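Local coordinates for GTPase-activating protein BEM3 (Saccharomyces cerevisiae S288C, PDB 6FSF) that acts as a GTPase-activating protein for CDC42 and, less efficiently, for RHO1, and binds phosphatidylinositol-3-phosphate, at residues A[182-193]-A[204-212]; A[7-16]-A[118-129]. All coordinates share one frame; numbering follows the deposited sequence.

The two contacts belong to the two halves of a tandem PX-PH unit cut from the longer yeast protein. Contact 2 (7-16 with 118-129) joins the N-terminal lead-in of the chain to the last helix of the PX domain, whereas contact 1 (182-193 with 204-212) pairs neighbouring strands at an edge of the PH-domain sheet. They follow one another along the chain, contact 2 closing before contact 1 opens, and lie on opposite sides of the chain's centre. Their centres are 43 Å apart and their nearest atoms about 24 Å, so neither touches the other. One is a beta hairpin, the other a loop laid over a helix.

Contact 1: residues A[182-193]-A[204-212]; sequences TIKLRQSSIELI and RNGFLITEH
Glu-211 on strand 206-211 reaches past its strand partner, Ser-188, to the end of strand 179-184. Starting at the root, CB packs on CB of Ser-188 at 4.0 Å. With CG anti to the backbone N (chi1 -170°) and the chain extended beyond it, the side chain runs toward residues 183 and 184: CG passes Lys-184 O, CD lies 3.4 Å from CD1 of Ile-183, and OE1 comes close to that same methyl. OE2, at the tip, accepts the backbone N-H of Lys-184 in a short, nearly straight bond (2.6 Å, 174°), met almost along the carboxylate C-O direction. Ser-188 OG bonds to Lys-184 O at 2.9 Å, on a lone pair in the carbonyl plane, so both strands grip the backbone of Lys-184. A lysine in place of Glu-211 would probably leave the Lys-184 N-H without this acceptor and loosen the hold of strand 206-211 on residues 183 and 184.

Beyond this point strands 188-193 and 206-211 form an antiparallel hairpin. Ser-189 and Thr-210 bond to each other in both directions, as do Glu-191 and Leu-208, with Leu-208 N to Glu-191 O at 2.8 Å. The side chains of Glu-191 and Leu-208 lie alongside each other, pointing the same way, while Ile-209 lays CG2 3.7 Å from CB of Ser-188 on the face that also carries Glu-211.

In the PH fold, a bent antiparallel sheet with a C-terminal helix, 188-193 is one edge strand and 179-184, which Glu-211 ties to 206-211, the other. Phe-207 and Ile-209 make backbone hydrogen bonds with Ile-225 and Tyr-223 of strand 221-226. Helix 230-240 packs on Leu-192 through Leu-237, and its Arg-233 bonds to the carbonyls of Ile-193 and Gly-206.

Contact 2: residues A[7-16]-A[118-129]; sequences IPLFVQPEDF and GLKIAQFISTDT
Phe-10 turns one ring face to the backbone of Ser-126: CG anti to the carbonyl carbon (chi1 -68°) swings the ring over it, and Ser-126 CA stands 3.9 Å above the ring plane of Phe-10, offset toward the rim, in a CH-pi contact. Thr-129 OG1 comes to the edge of the same ring, 3.4 Å from Phe-10 CE2. Ser-126 OG accepts the Phe-10 N-H in a straight bond (2.7 Å, 171°) and gives its own proton to Ala-122 O, from above that carbonyl plane; two bonds thus fix the hydroxyl and tie the loop to the C-terminal end of the helix. Helix 115-125 is the last of the PX domain, which combines an antiparallel sheet with helices; segment 7-16 leads into its first strand, 19-29. Leu-9 meets Leu-119 at about a right angle, CD1 and CD2 of Leu-9 both 3.8 Å from Leu-119 CD1, and CD2 also rests on Ala-122 CB. Pro-13 sets CG against Gly-118 O, where the helix has no side chain in the way. The ring of Phe-16, with Pro-13 CA over the centre of one face, presents its edge to the N of Ala-122, and Ile-121 CG2 lies 3.9 Å from Phe-16 CE2. Phe-108 meets Phe-16 edge-to-face, as Phe-51 does Phe-10.

Contact 1: residues A[182-193]-A[204-212]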
loop_
_atom_site.group_PDB
_atom_site.type_symbol
_atom_site.label_atom_id
_atom_site.label_comp_id
_atom_site.label_asym_id
_atom_site.label_seq_id
_atom_site.Cartn_x
_atom_site.Cartn_y
_atom_site.Cartn_z
ATOM N N THR A 182 8.888 17.928 12.180
ATOM C CA THR A 182 9.526 17.277 13.320
ATOM C C THR A 182 8.689 17.568 14.557
ATOM O O THR A 182 8.354 18.728 14.819
ATOM C CB THR A 182 10.973 17.769 13.506
ATOM O OG1 THR A 182 11.656 17.732 12.244
ATOM C CG2 THR A 182 11.730 16.889 14.486
ATOM N N ILE A 183 8.349 16.524 15.316
ATOM C CA ILE A 183 7.312 16.611 16.339
ATOM C C ILE A 183 7.798 16.030 17.660
ATOM O O ILE A 183 8.384 14.944 17.702
ATOM C CB ILE A 183 6.020 15.909 15.872
ATOM C CG1 ILE A 183 5.306 16.808 14.878
ATOM C CG2 ILE A 183 5.102 15.614 17.045
ATOM C CD1 ILE A 183 5.274 18.265 15.346
ATOM N N LYS A 184 7.541 16.761 18.743
ATOM C CA LYS A 184 7.787 16.284 20.098
ATOM C C LYS A 184 6.520 15.632 20.637
ATOM O O LYS A 184 5.453 16.253 20.642
ATOM C CB LYS A 184 8.210 17.438 21.007
ATOM C CG LYS A 184 9.693 17.746 21.013
ATOM C CD LYS A 184 9.941 19.034 21.782
ATOM C CE LYS A 184 11.215 18.973 22.607
ATOM N NZ LYS A 184 11.373 20.225 23.399
ATOM N N LEU A 185 6.636 14.382 21.094
ATOM C CA LEU A 185 5.480 13.706 21.674
ATOM C C LEU A 185 5.213 14.153 23.104
ATOM O O LEU A 185 4.065 14.105 23.559
ATOM C CB LEU A 185 5.666 12.190 21.635
ATOM C CG LEU A 185 5.122 11.443 20.414
ATOM C CD1 LEU A 185 5.984 11.699 19.186
ATOM C CD2 LEU A 185 5.016 9.952 20.701
ATOM N N ARG A 186 6.249 14.584 23.827
ATOM C CA ARG A 186 6.055 15.003 25.211
ATOM C C ARG A 186 5.280 16.312 25.301
ATOM O O ARG A 186 4.592 16.557 26.299
ATOM C CB ARG A 186 7.404 15.138 25.914
ATOM C CG ARG A 186 8.221 13.860 25.923
ATOM C CD ARG A 186 9.566 14.083 26.585
ATOM N NE ARG A 186 10.551 13.096 26.155
ATOM C CZ ARG A 186 11.274 13.202 25.045
ATOM N NH1 ARG A 186 11.120 14.254 24.249
ATOM N NH2 ARG A 186 12.150 12.259 24.727
ATOM N N GLN A 187 5.377 17.163 24.279
ATOM C CA GLN A 187 4.641 18.422 24.273
ATOM C C GLN A 187 3.219 18.273 23.745
ATOM O O GLN A 187 2.400 19.179 23.940
ATOM C CB GLN A 187 5.379 19.466 23.429
ATOM C CG GLN A 187 6.787 19.813 23.901
ATOM C CD GLN A 187 6.789 20.757 25.090
ATOM O OE1 GLN A 187 6.158 20.488 26.115
ATOM N NE2 GLN A 187 7.495 21.875 24.956
ATOM N N SER A 188 2.902 17.151 23.108
ATOM C CA SER A 188 1.695 17.029 22.305
ATOM C C SER A 188 0.661 16.128 22.972
ATOM O O SER A 188 0.934 15.422 23.944
ATOM C CB SER A 188 2.032 16.497 20.907
ATOM O OG SER A 188 2.764 15.294 20.991
ATOM N N SER A 189 -0.549 16.178 22.421
ATOM C CA SER A 189 -1.654 15.318 22.812
ATOM C C SER A 189 -2.168 14.581 21.583
ATOM O O SER A 189 -2.030 15.060 20.452
ATOM C CB SER A 189 -2.787 16.127 23.460
ATOM O OG SER A 189 -3.296 17.102 22.566
ATOM N N ILE A 190 -2.754 13.407 21.807
ATOM C CA ILE A 190 -3.161 12.516 20.728
ATOM C C ILE A 190 -4.596 12.069 20.962
ATOM O O ILE A 190 -4.986 11.760 22.095
ATOM C CB ILE A 190 -2.219 11.295 20.617
ATOM C CG1 ILE A 190 -0.777 11.736 20.372
ATOM C CG2 ILE A 190 -2.673 10.364 19.500
ATOM C CD1 ILE A 190 0.058 11.885 21.633
ATOM N N GLU A 191 -5.382 12.039 19.887
ATOM C CA GLU A 191 -6.763 11.581 19.940
ATOM C C GLU A 191 -7.121 10.919 18.618
ATOM O O GLU A 191 -6.676 11.363 17.556
ATOM C CB GLU A 191 -7.727 12.740 20.226
ATOM C CG GLU A 191 -7.661 13.869 19.204
ATOM C CD GLU A 191 -8.665 14.971 19.480
ATOM O OE1 GLU A 191 -9.577 14.749 20.303
ATOM O OE2 GLU A 191 -8.542 16.058 18.878
ATOM N N LEU A 192 -7.919 9.856 18.691
ATOM C CA LEU A 192 -8.432 9.225 17.484
ATOM C C LEU A 192 -9.517 10.086 16.854
ATOM O O LEU A 192 -10.326 10.705 17.551
ATOM C CB LEU A 192 -9.003 7.839 17.791
ATOM C CG LEU A 192 -8.077 6.665 18.114
ATOM C CD1 LEU A 192 -7.636 6.705 19.570
ATOM C CD2 LEU A 192 -8.774 5.352 17.793
ATOM N N ILE A 193 -9.529 10.124 15.527
ATOM C CA ILE A 193 -10.635 10.703 14.773
ATOM C C ILE A 193 -11.551 9.548 14.351
ATOM O O ILE A 193 -11.078 8.621 13.683
ATOM C CB ILE A 193 -10.140 11.480 13.550
ATOM C CG1 ILE A 193 -9.367 12.724 13.995
ATOM C CG2 ILE A 193 -11.313 11.858 12.655
ATOM C CD1 ILE A 193 -8.237 13.102 13.065
ATOM N N ARG A 204 -9.861 8.779 7.487
ATOM C CA ARG A 204 -10.062 7.375 7.802
ATOM C C ARG A 204 -8.777 6.830 8.402
ATOM O O ARG A 204 -7.683 7.181 7.952
ATOM C CB ARG A 204 -10.468 6.575 6.563
ATOM C CG ARG A 204 -10.883 5.153 6.856
ATOM C CD ARG A 204 -11.666 4.568 5.700
ATOM N NE ARG A 204 -12.230 3.266 6.038
ATOM C CZ ARG A 204 -13.274 3.094 6.842
ATOM N NH1 ARG A 204 -13.862 4.145 7.399
ATOM N NH2 ARG A 204 -13.725 1.873 7.093
ATOM N N ASN A 205 -8.921 5.972 9.414
ATOM C CA ASN A 205 -7.781 5.449 10.168
ATOM C C ASN A 205 -6.917 6.590 10.693
ATOM O O ASN A 205 -5.688 6.512 10.712
ATOM C CB ASN A 205 -6.946 4.492 9.313
ATOM C CG ASN A 205 -7.777 3.398 8.679
ATOM O OD1 ASN A 205 -8.715 2.878 9.286
ATOM N ND2 ASN A 205 -7.440 3.043 7.447
ATOM N N GLY A 206 -7.570 7.670 11.118
ATOM C CA GLY A 206 -6.856 8.890 11.428
ATOM C C GLY A 206 -6.797 9.260 12.895
ATOM O O GLY A 206 -7.585 8.771 13.710
ATOM N N PHE A 207 -5.850 10.133 13.231
ATOM C CA PHE A 207 -5.701 10.651 14.581
ATOM C C PHE A 207 -5.104 12.049 14.499
ATOM O O PHE A 207 -4.537 12.444 13.477
ATOM C CB PHE A 207 -4.835 9.732 15.450
ATOM C CG PHE A 207 -3.581 9.257 14.772
ATOM C CD1 PHE A 207 -3.541 8.020 14.150
ATOM C CD2 PHE A 207 -2.442 10.045 14.760
ATOM C CE1 PHE A 207 -2.389 7.579 13.526
ATOM C CE2 PHE A 207 -1.287 9.610 14.139
ATOM C CZ PHE A 207 -1.261 8.375 13.521
ATOM N N LEU A 208 -5.239 12.796 15.591
ATOM C CA LEU A 208 -4.796 14.182 15.660
ATOM C C LEU A 208 -3.690 14.320 16.695
ATOM O O LEU A 208 -3.832 13.852 17.829
ATOM C CB LEU A 208 -5.960 15.115 16.011
ATOM C CG LEU A 208 -5.588 16.553 16.381
ATOM C CD1 LEU A 208 -4.850 17.222 15.232
ATOM C CD2 LEU A 208 -6.823 17.352 16.771
ATOM N N ILE A 209 -2.597 14.971 16.304
ATOM C CA ILE A 209 -1.493 15.291 17.202
ATOM C C ILE A 209 -1.465 16.803 17.385
ATOM O O ILE A 209 -1.262 17.549 16.419
ATOM C CB ILE A 209 -0.152 14.771 16.664
ATOM C CG1 ILE A 209 -0.215 13.259 16.447
ATOM C CG2 ILE A 209 0.975 15.122 17.619
ATOM C CD1 ILE A 209 1.104 12.645 16.027
ATOM N N THR A 210 -1.673 17.254 18.621
ATOM C CA THR A 210 -1.734 18.677 18.954
ATOM C C THR A 210 -0.512 19.028 19.797
ATOM O O THR A 210 -0.495 18.791 21.008
ATOM C CB THR A 210 -3.028 19.013 19.690
ATOM O OG1 THR A 210 -4.152 18.576 18.915
ATOM C CG2 THR A 210 -3.135 20.513 19.911
ATOM N N GLU A 211 0.499 19.615 19.159
ATOM C CA GLU A 211 1.784 19.880 19.797
ATOM C C GLU A 211 1.778 21.263 20.439
ATOM O O GLU A 211 1.508 22.264 19.768
ATOM C CB GLU A 211 2.920 19.770 18.780
ATOM C CG GLU A 211 4.309 19.792 19.396
ATOM C CD GLU A 211 5.407 19.857 18.353
ATOM O OE1 GLU A 211 5.271 20.649 17.397
ATOM O OE2 GLU A 211 6.400 19.111 18.486
ATOM N N HIS A 212 2.089 21.315 21.731
ATOM C CA HIS A 212 2.148 22.580 22.456
ATOM C C HIS A 212 3.593 23.028 22.662
ATOM O O HIS A 212 4.332 23.237 21.699
ATOM C CB HIS A 212 1.439 22.458 23.807
ATOM C CG HIS A 212 0.037 21.947 23.709
ATOM N ND1 HIS A 212 -0.876 22.445 22.803
ATOM C CD2 HIS A 212 -0.613 20.983 24.404
ATOM C CE1 HIS A 212 -2.025 21.809 22.944
ATOM N NE2 HIS A 212 -1.893 20.917 23.910
#

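Contact 2: residues A[7-16]-A[118-129]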
loop_
_atom_site.group_PDB
_atom_site.type_symbol
_atom_site.label_atom_id
_atom_site.label_comp_id
_atom_site.label_asym_id
_atom_site.label_seq_id
_atom_site.Cartn_x
_atom_site.Cartn_y
_atom_site.Cartn_z
ATOM N N ILE A 7 13.278 -14.431 -19.252
ATOM C CA ILE A 7 13.673 -13.615 -18.108
ATOM C C ILE A 7 13.480 -14.499 -16.878
ATOM O O ILE A 7 12.467 -15.205 -16.798
ATOM C CB ILE A 7 12.849 -12.316 -18.045
ATOM C CG1 ILE A 7 13.156 -11.425 -19.258
ATOM C CG2 ILE A 7 13.111 -11.553 -16.753
ATOM C CD1 ILE A 7 12.198 -11.576 -20.439
ATOM N N PRO A 8 14.417 -14.535 -15.925
ATOM C CA PRO A 8 14.319 -15.515 -14.830
ATOM C C PRO A 8 13.019 -15.396 -14.047
ATOM O O PRO A 8 12.588 -14.304 -13.674
ATOM C CB PRO A 8 15.527 -15.181 -13.948
ATOM C CG PRO A 8 15.913 -13.786 -14.327
ATOM C CD PRO A 8 15.639 -13.722 -15.797
ATOM N N LEU A 9 12.401 -16.546 -13.795
ATOM C CA LEU A 9 11.123 -16.626 -13.101
ATOM C C LEU A 9 11.344 -16.990 -11.639
ATOM O O LEU A 9 12.012 -17.983 -11.333
ATOM C CB LEU A 9 10.207 -17.660 -13.762
ATOM C CG LEU A 9 10.050 -17.588 -15.281
ATOM C CD1 LEU A 9 9.109 -18.677 -15.777
ATOM C CD2 LEU A 9 9.561 -16.217 -15.724
ATOM N N PHE A 10 10.779 -16.182 -10.736
ATOM C CA PHE A 10 10.882 -16.490 -9.315
ATOM C C PHE A 10 9.942 -17.618 -8.915
ATOM O O PHE A 10 10.277 -18.412 -8.028
ATOM C CB PHE A 10 10.588 -15.247 -8.472
ATOM C CG PHE A 10 11.636 -14.168 -8.578
ATOM C CD1 PHE A 10 12.789 -14.365 -9.319
ATOM C CD2 PHE A 10 11.466 -12.955 -7.925
ATOM C CE1 PHE A 10 13.748 -13.372 -9.415
ATOM C CE2 PHE A 10 12.422 -11.962 -8.015
ATOM C CZ PHE A 10 13.563 -12.170 -8.762
ATOM N N VAL A 11 8.774 -17.701 -9.551
ATOM C CA VAL A 11 7.783 -18.736 -9.272
ATOM C C VAL A 11 7.275 -19.267 -10.605
ATOM O O VAL A 11 6.793 -18.494 -11.439
ATOM C CB VAL A 11 6.611 -18.212 -8.422
ATOM C CG1 VAL A 11 5.556 -19.294 -8.250
ATOM C CG2 VAL A 11 7.103 -17.724 -7.063
ATOM N N GLN A 12 7.385 -20.577 -10.808
ATOM C CA GLN A 12 6.888 -21.180 -12.036
ATOM C C GLN A 12 5.365 -21.067 -12.092
ATOM O O GLN A 12 4.699 -21.118 -11.052
ATOM C CB GLN A 12 7.310 -22.647 -12.122
ATOM C CG GLN A 12 8.815 -22.857 -12.184
ATOM C CD GLN A 12 9.426 -22.320 -13.463
ATOM O OE1 GLN A 12 8.950 -22.608 -14.561
ATOM N NE2 GLN A 12 10.486 -21.532 -13.326
ATOM N N PRO A 13 4.786 -20.899 -13.286
ATOM C CA PRO A 13 3.322 -20.751 -13.372
ATOM C C PRO A 13 2.554 -21.919 -12.777
ATOM O O PRO A 13 1.492 -21.712 -12.176
ATOM C CB PRO A 13 3.079 -20.620 -14.881
ATOM C CG PRO A 13 4.359 -20.075 -15.423
ATOM C CD PRO A 13 5.443 -20.697 -14.589
ATOM N N GLU A 14 3.064 -23.145 -12.920
ATOM C CA GLU A 14 2.396 -24.312 -12.358
ATOM C C GLU A 14 2.391 -24.313 -10.835
ATOM O O GLU A 14 1.689 -25.137 -10.238
ATOM C CB GLU A 14 3.058 -25.598 -12.864
ATOM C CG GLU A 14 3.008 -25.792 -14.373
ATOM C CD GLU A 14 4.108 -25.041 -15.101
ATOM O OE1 GLU A 14 5.143 -24.740 -14.471
ATOM O OE2 GLU A 14 3.934 -24.749 -16.303
ATOM N N ASP A 15 3.152 -23.424 -10.198
ATOM C CA ASP A 15 3.254 -23.370 -8.745
ATOM C C ASP A 15 2.587 -22.136 -8.151
ATOM O O ASP A 15 2.848 -21.803 -6.990
ATOM C CB ASP A 15 4.723 -23.419 -8.317
ATOM C CG ASP A 15 5.399 -24.721 -8.695
ATOM O OD1 ASP A 15 4.701 -25.753 -8.776
ATOM O OD2 ASP A 15 6.630 -24.713 -8.906
ATOM N N PHE A 16 1.733 -21.449 -8.914
ATOM C CA PHE A 16 1.037 -20.280 -8.387
ATOM C C PHE A 16 0.132 -20.625 -7.213
ATOM O O PHE A 16 -0.189 -19.742 -6.408
ATOM C CB PHE A 16 0.212 -19.610 -9.483
ATOM C CG PHE A 16 1.025 -18.802 -10.449
ATOM C CD1 PHE A 16 2.333 -18.451 -10.156
ATOM C CD2 PHE A 16 0.476 -18.383 -11.650
ATOM C CE1 PHE A 16 3.079 -17.703 -11.047
ATOM C CE2 PHE A 16 1.217 -17.636 -12.543
ATOM C CZ PHE A 16 2.518 -17.295 -12.242
ATOM N N GLY A 118 0.494 -17.497 -18.438
ATOM C CA GLY A 118 1.146 -17.840 -17.185
ATOM C C GLY A 118 2.567 -17.320 -17.108
ATOM O O GLY A 118 3.023 -16.885 -16.047
ATOM N N LEU A 119 3.285 -17.352 -18.232
ATOM C CA LEU A 119 4.639 -16.813 -18.253
ATOM C C LEU A 119 4.635 -15.306 -18.031
ATOM O O LEU A 119 5.475 -14.779 -17.291
ATOM C CB LEU A 119 5.320 -17.160 -19.577
ATOM C CG LEU A 119 6.661 -16.473 -19.851
ATOM C CD1 LEU A 119 7.752 -16.998 -18.926
ATOM C CD2 LEU A 119 7.055 -16.638 -21.308
ATOM N N LYS A 120 3.692 -14.599 -18.660
ATOM C CA LYS A 120 3.616 -13.149 -18.505
ATOM C C LYS A 120 3.378 -12.763 -17.050
ATOM O O LYS A 120 3.985 -11.811 -16.545
ATOM C CB LYS A 120 2.508 -12.592 -19.399
ATOM C CG LYS A 120 2.583 -11.093 -19.648
ATOM C CD LYS A 120 3.664 -10.758 -20.665
ATOM C CE LYS A 120 3.681 -9.271 -20.984
ATOM N NZ LYS A 120 4.661 -8.935 -22.054
ATOM N N ILE A 121 2.494 -13.490 -16.363
ATOM C CA ILE A 121 2.253 -13.228 -14.946
ATOM C C ILE A 121 3.507 -13.519 -14.132
ATOM O O ILE A 121 3.857 -12.769 -13.212
ATOM C CB ILE A 121 1.052 -14.056 -14.448
ATOM C CG1 ILE A 121 -0.207 -13.717 -15.250
ATOM C CG2 ILE A 121 0.811 -13.822 -12.964
ATOM C CD1 ILE A 121 -1.419 -14.533 -14.851
ATOM N N ALA A 122 4.205 -14.611 -14.457
ATOM C CA ALA A 122 5.428 -14.951 -13.737
ATOM C C ALA A 122 6.497 -13.887 -13.943
ATOM O O ALA A 122 7.173 -13.479 -12.992
ATOM C CB ALA A 122 5.937 -16.320 -14.188
ATOM N N GLN A 123 6.663 -13.424 -15.184
ATOM C CA GLN A 123 7.598 -12.334 -15.451
ATOM C C GLN A 123 7.191 -11.071 -14.707
ATOM O O GLN A 123 8.047 -10.283 -14.286
ATOM C CB GLN A 123 7.673 -12.060 -16.950
ATOM C CG GLN A 123 8.227 -13.205 -17.778
ATOM C CD GLN A 123 8.103 -12.950 -19.267
ATOM O OE1 GLN A 123 7.361 -12.065 -19.701
ATOM N NE2 GLN A 123 8.833 -13.724 -20.059
ATOM N N PHE A 124 5.886 -10.859 -14.539
ATOM C CA PHE A 124 5.398 -9.674 -13.841
ATOM C C PHE A 124 5.939 -9.614 -12.415
ATOM O O PHE A 124 6.523 -8.605 -12.005
ATOM C CB PHE A 124 3.868 -9.673 -13.850
ATOM C CG PHE A 124 3.245 -8.431 -13.283
ATOM C CD1 PHE A 124 3.168 -7.271 -14.039
ATOM C CD2 PHE A 124 2.711 -8.431 -12.006
ATOM C CE1 PHE A 124 2.587 -6.130 -13.524
ATOM C CE2 PHE A 124 2.126 -7.291 -11.485
ATOM C CZ PHE A 124 2.064 -6.140 -12.245
ATOM N N ILE A 125 5.773 -10.699 -11.650
ATOM C CA ILE A 125 6.205 -10.710 -10.252
ATOM C C ILE A 125 7.695 -10.962 -10.083
ATOM O O ILE A 125 8.198 -10.892 -8.954
ATOM C CB ILE A 125 5.432 -11.767 -9.439
ATOM C CG1 ILE A 125 5.828 -13.181 -9.873
ATOM C CG2 ILE A 125 3.934 -11.573 -9.601
ATOM C CD1 ILE A 125 5.159 -14.279 -9.069
ATOM N N SER A 126 8.415 -11.252 -11.165
ATOM C CA SER A 126 9.855 -11.468 -11.115
ATOM C C SER A 126 10.652 -10.219 -11.473
ATOM O O SER A 126 11.873 -10.302 -11.641
ATOM C CB SER A 126 10.250 -12.618 -12.048
ATOM O OG SER A 126 9.671 -13.839 -11.625
ATOM N N THR A 127 9.990 -9.072 -11.601
ATOM C CA THR A 127 10.636 -7.811 -11.934
ATOM C C THR A 127 10.268 -6.764 -10.892
ATOM O O THR A 127 9.340 -6.943 -10.097
ATOM C CB THR A 127 10.238 -7.324 -13.336
ATOM O OG1 THR A 127 8.818 -7.437 -13.498
ATOM C CG2 THR A 127 10.936 -8.146 -14.408
ATOM N N ASP A 128 11.015 -5.656 -10.911
ATOM C CA ASP A 128 10.837 -4.558 -9.957
ATOM C C ASP A 128 10.911 -5.058 -8.516
ATOM O O ASP A 128 10.161 -4.616 -7.642
ATOM C CB ASP A 128 9.524 -3.814 -10.207
ATOM C CG ASP A 128 9.436 -3.246 -11.605
ATOM O OD1 ASP A 128 10.029 -2.172 -11.852
ATOM O OD2 ASP A 128 8.770 -3.869 -12.462
ATOM N N THR A 129 11.832 -5.990 -8.273
ATOM C CA THR A 129 11.970 -6.590 -6.954
ATOM C C THR A 129 12.388 -5.546 -5.927
ATOM O O THR A 129 13.198 -4.658 -6.208
ATOM C CB THR A 129 12.993 -7.721 -7.002
ATOM O OG1 THR A 129 12.731 -8.557 -8.134
ATOM C CG2 THR A 129 12.924 -8.563 -5.737
#